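Local coordinates for ABC-type transport system, sugar-family extracellular solute-binding protein (Peptoclostridium difficile 630, PDB 6HNI), which binds tyrosine in the cleft between its two lobes, probably delivering it to an ABC transporter, and is a lipoprotein with adhesive properties, at residues V113-P116 and V117-G120. The protein carries 1 engineered substitution. Residues are numbered along the deposited sequence; the frame is centred on the assembly and turned at random.
With TYR (tyrosine), chain B.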
ATOM      1  N   VAL A 113       5.885   0.493   1.207  1.00 10.27           N
ATOM      2  CA  VAL A 113       6.133   1.471   2.263  1.00 10.45           C
ATOM      3  C   VAL A 113       6.028   2.832   1.641  1.00 10.72           C
ATOM      4  O   VAL A 113       6.761   3.216   0.762  1.00 12.24           O
ATOM      5  CB  VAL A 113       7.505   1.281   2.918  1.00 11.23           C
ATOM      6  CG1 VAL A 113       7.877   2.422   3.858  1.00 11.39           C
ATOM      7  CG2 VAL A 113       7.552  -0.045   3.611  1.00 10.44           C
ATOM      8  N   SER A 114       5.053   3.657   2.138  1.00 10.97           N
ATOM      9  CA  SER A 114       4.780   4.909   1.488  1.00 10.75           C
ATOM     10  C   SER A 114       5.887   5.917   1.615  1.00 12.33           C
ATOM     11  O   SER A 114       6.179   6.643   0.667  1.00 14.87           O
ATOM     12  CB  SER A 114       3.477   5.557   2.057  1.00 11.74           C
ATOM     13  OG  SER A 114       2.367   4.739   1.888  1.00 13.62           O
ATOM     14  N   ASP A 115       6.455   6.006   2.809  1.00 12.76           N
ATOM     15  CA  ASP A 115       7.422   7.058   3.192  1.00 13.10           C
ATOM     16  C   ASP A 115       8.439   6.434   4.130  1.00 12.67           C
ATOM     17  O   ASP A 115       8.327   6.419   5.337  1.00 13.48           O
ATOM     18  CB  ASP A 115       6.731   8.265   3.827  1.00 15.67           C
ATOM     19  CG  ASP A 115       7.633   9.531   3.857  1.00 18.59           C
ATOM     20  OD1 ASP A 115       8.868   9.427   4.138  1.00 19.10           O
ATOM     21  OD2 ASP A 115       7.064  10.636   3.669  1.00 22.80           O
ATOM     22  N   PRO A 116       9.515   5.834   3.521  1.00 11.99           N
ATOM     23  CA  PRO A 116      10.503   5.197   4.329  1.00 11.85           C
ATOM     24  C   PRO A 116      11.254   6.078   5.294  1.00 12.69           C
ATOM     25  O   PRO A 116      11.615   5.642   6.375  1.00 14.07           O
ATOM     26  CB  PRO A 116      11.476   4.615   3.264  1.00 13.03           C
ATOM     27  CG  PRO A 116      10.637   4.427   2.072  1.00 13.52           C
ATOM     28  CD  PRO A 116       9.648   5.531   2.089  1.00 12.43           C
ATOM     29  N   VAL A 117      11.472   7.326   4.923  1.00 13.05           N
ATOM     30  CA  VAL A 117      12.129   8.283   5.820  1.00 13.84           C
ATOM     31  C   VAL A 117      11.237   8.626   7.034  1.00 14.20           C
ATOM     32  O   VAL A 117      11.645   8.578   8.169  1.00 15.59           O
ATOM     33  CB  VAL A 117      12.534   9.559   5.061  1.00 16.06           C
ATOM     34  CG1 VAL A 117      13.045  10.618   6.022  1.00 21.45           C
ATOM     35  CG2 VAL A 117      13.588   9.238   4.009  1.00 16.45           C
ATOM     36  N   ALA A 118       9.981   8.884   6.755  1.00 13.00           N
ATOM     37  CA  ALA A 118       9.069   9.221   7.871  1.00 12.86           C
ATOM     38  C   ALA A 118       8.837   8.058   8.823  1.00 13.82           C
ATOM     39  O   ALA A 118       8.557   8.239  10.017  1.00 17.21           O
ATOM     40  CB  ALA A 118       7.710   9.744   7.347  1.00 13.73           C
ATOM     41  N   ALA A 119       8.957   6.846   8.283  1.00 12.70           N
ATOM     42  CA  ALA A 119       8.847   5.634   9.075  1.00 13.29           C
ATOM     43  C   ALA A 119      10.119   5.313   9.856  1.00 12.95           C
ATOM     44  O   ALA A 119      10.122   4.353  10.631  1.00 15.61           O
ATOM     45  CB  ALA A 119       8.474   4.453   8.201  1.00 14.07           C
ATOM     46  N   GLY A 120      11.175   6.102   9.672  1.00 13.70           N
ATOM     47  CA  GLY A 120      12.416   5.910  10.433  1.00 14.73           C
ATOM     48  C   GLY A 120      13.333   4.805   9.909  1.00 13.63           C
ATOM     49  O   GLY A 120      14.231   4.408  10.615  1.00 18.60           O
TER
HETATM   50  N   TYR B 401       1.443   2.022   1.775  1.00 10.93           N
HETATM   51  CA  TYR B 401       1.124   1.081   2.863  1.00 10.93           C
HETATM   52  C   TYR B 401       2.242   1.099   3.894  1.00 11.51           C
HETATM   53  O   TYR B 401       2.219   0.263   4.789  1.00 11.91           O
HETATM   54  CB  TYR B 401       0.718  -0.315   2.349  1.00 10.40           C
HETATM   55  CG  TYR B 401      -0.557  -0.295   1.572  1.00  9.31           C
HETATM   56  CD1 TYR B 401      -1.782   0.005   2.239  1.00 10.39           C
HETATM   57  CD2 TYR B 401      -0.628  -0.482   0.225  1.00 11.24           C
HETATM   58  CE1 TYR B 401      -2.948   0.107   1.525  1.00 11.71           C
HETATM   59  CE2 TYR B 401      -1.793  -0.385  -0.506  1.00 10.99           C
HETATM   60  CZ  TYR B 401      -2.996  -0.072   0.169  1.00 11.01           C
HETATM   61  OH  TYR B 401      -4.173   0.039  -0.545  1.00 12.96           O
HETATM   62  OXT TYR B 401       3.072   1.984   3.878  1.00 11.69           O
HETATM   63  O   HOH W   1      10.625   8.894   2.177  1.00 23.74           O
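Asp-115 and Ala-118 meet in an Asx motif, in which the side chain and the carbonyl of one residue each take an amide further along the loop: the carboxylate of Asp-115 bends over the start of the turn that follows, and OD1 takes the backbone N-H of Ala-118, three residues on, at 2.9 Å. The approach is fairly straight at the hydrogen (160°) but comes from above the carboxylate plane, 52° out of it. With CG anti to the backbone N (chi1 -163°), the carboxylate lies beside its own carbonyl carbon, on the side where the chain turns back. The methyl of Ala-118 packs against the same group, its CB 3.5 Å from CG of Asp-115. A water extends the motif: it donates to OD1 at 2.7 Å and accepts the N-H of Val-117 in a longer bond, bridging the carboxylate to the first amide of the turn. The Asp-115 carbonyl serves the next amide along, O receiving Ala-119 N at 3.0 Å. Pro-116, whose ring has no N-H to give, follows Asp-115 within this bonded loop and rests on Val-122 and Leu-125; Val-171 of helix 167-183, from the other lobe, touches Asp-115 and Ala-118.

This loop follows strand 108-113 of the parallel sheet in one lobe of a periplasmic-binding-protein fold, and it begins at the ligand. Ser-114 grips the backbone end of the bound tyrosine twice: its N-H reaches OXT at 3.1 Å, while OG accepts the tyrosine ammonium N at 2.9 Å. OG sits beside its own backbone N, which brings both polar atoms to the same ligand. Overlapping the motif, a type I turn from Val-117 to Gly-120 closes with Gly-120 N on Val-117 O at 2.9 Å.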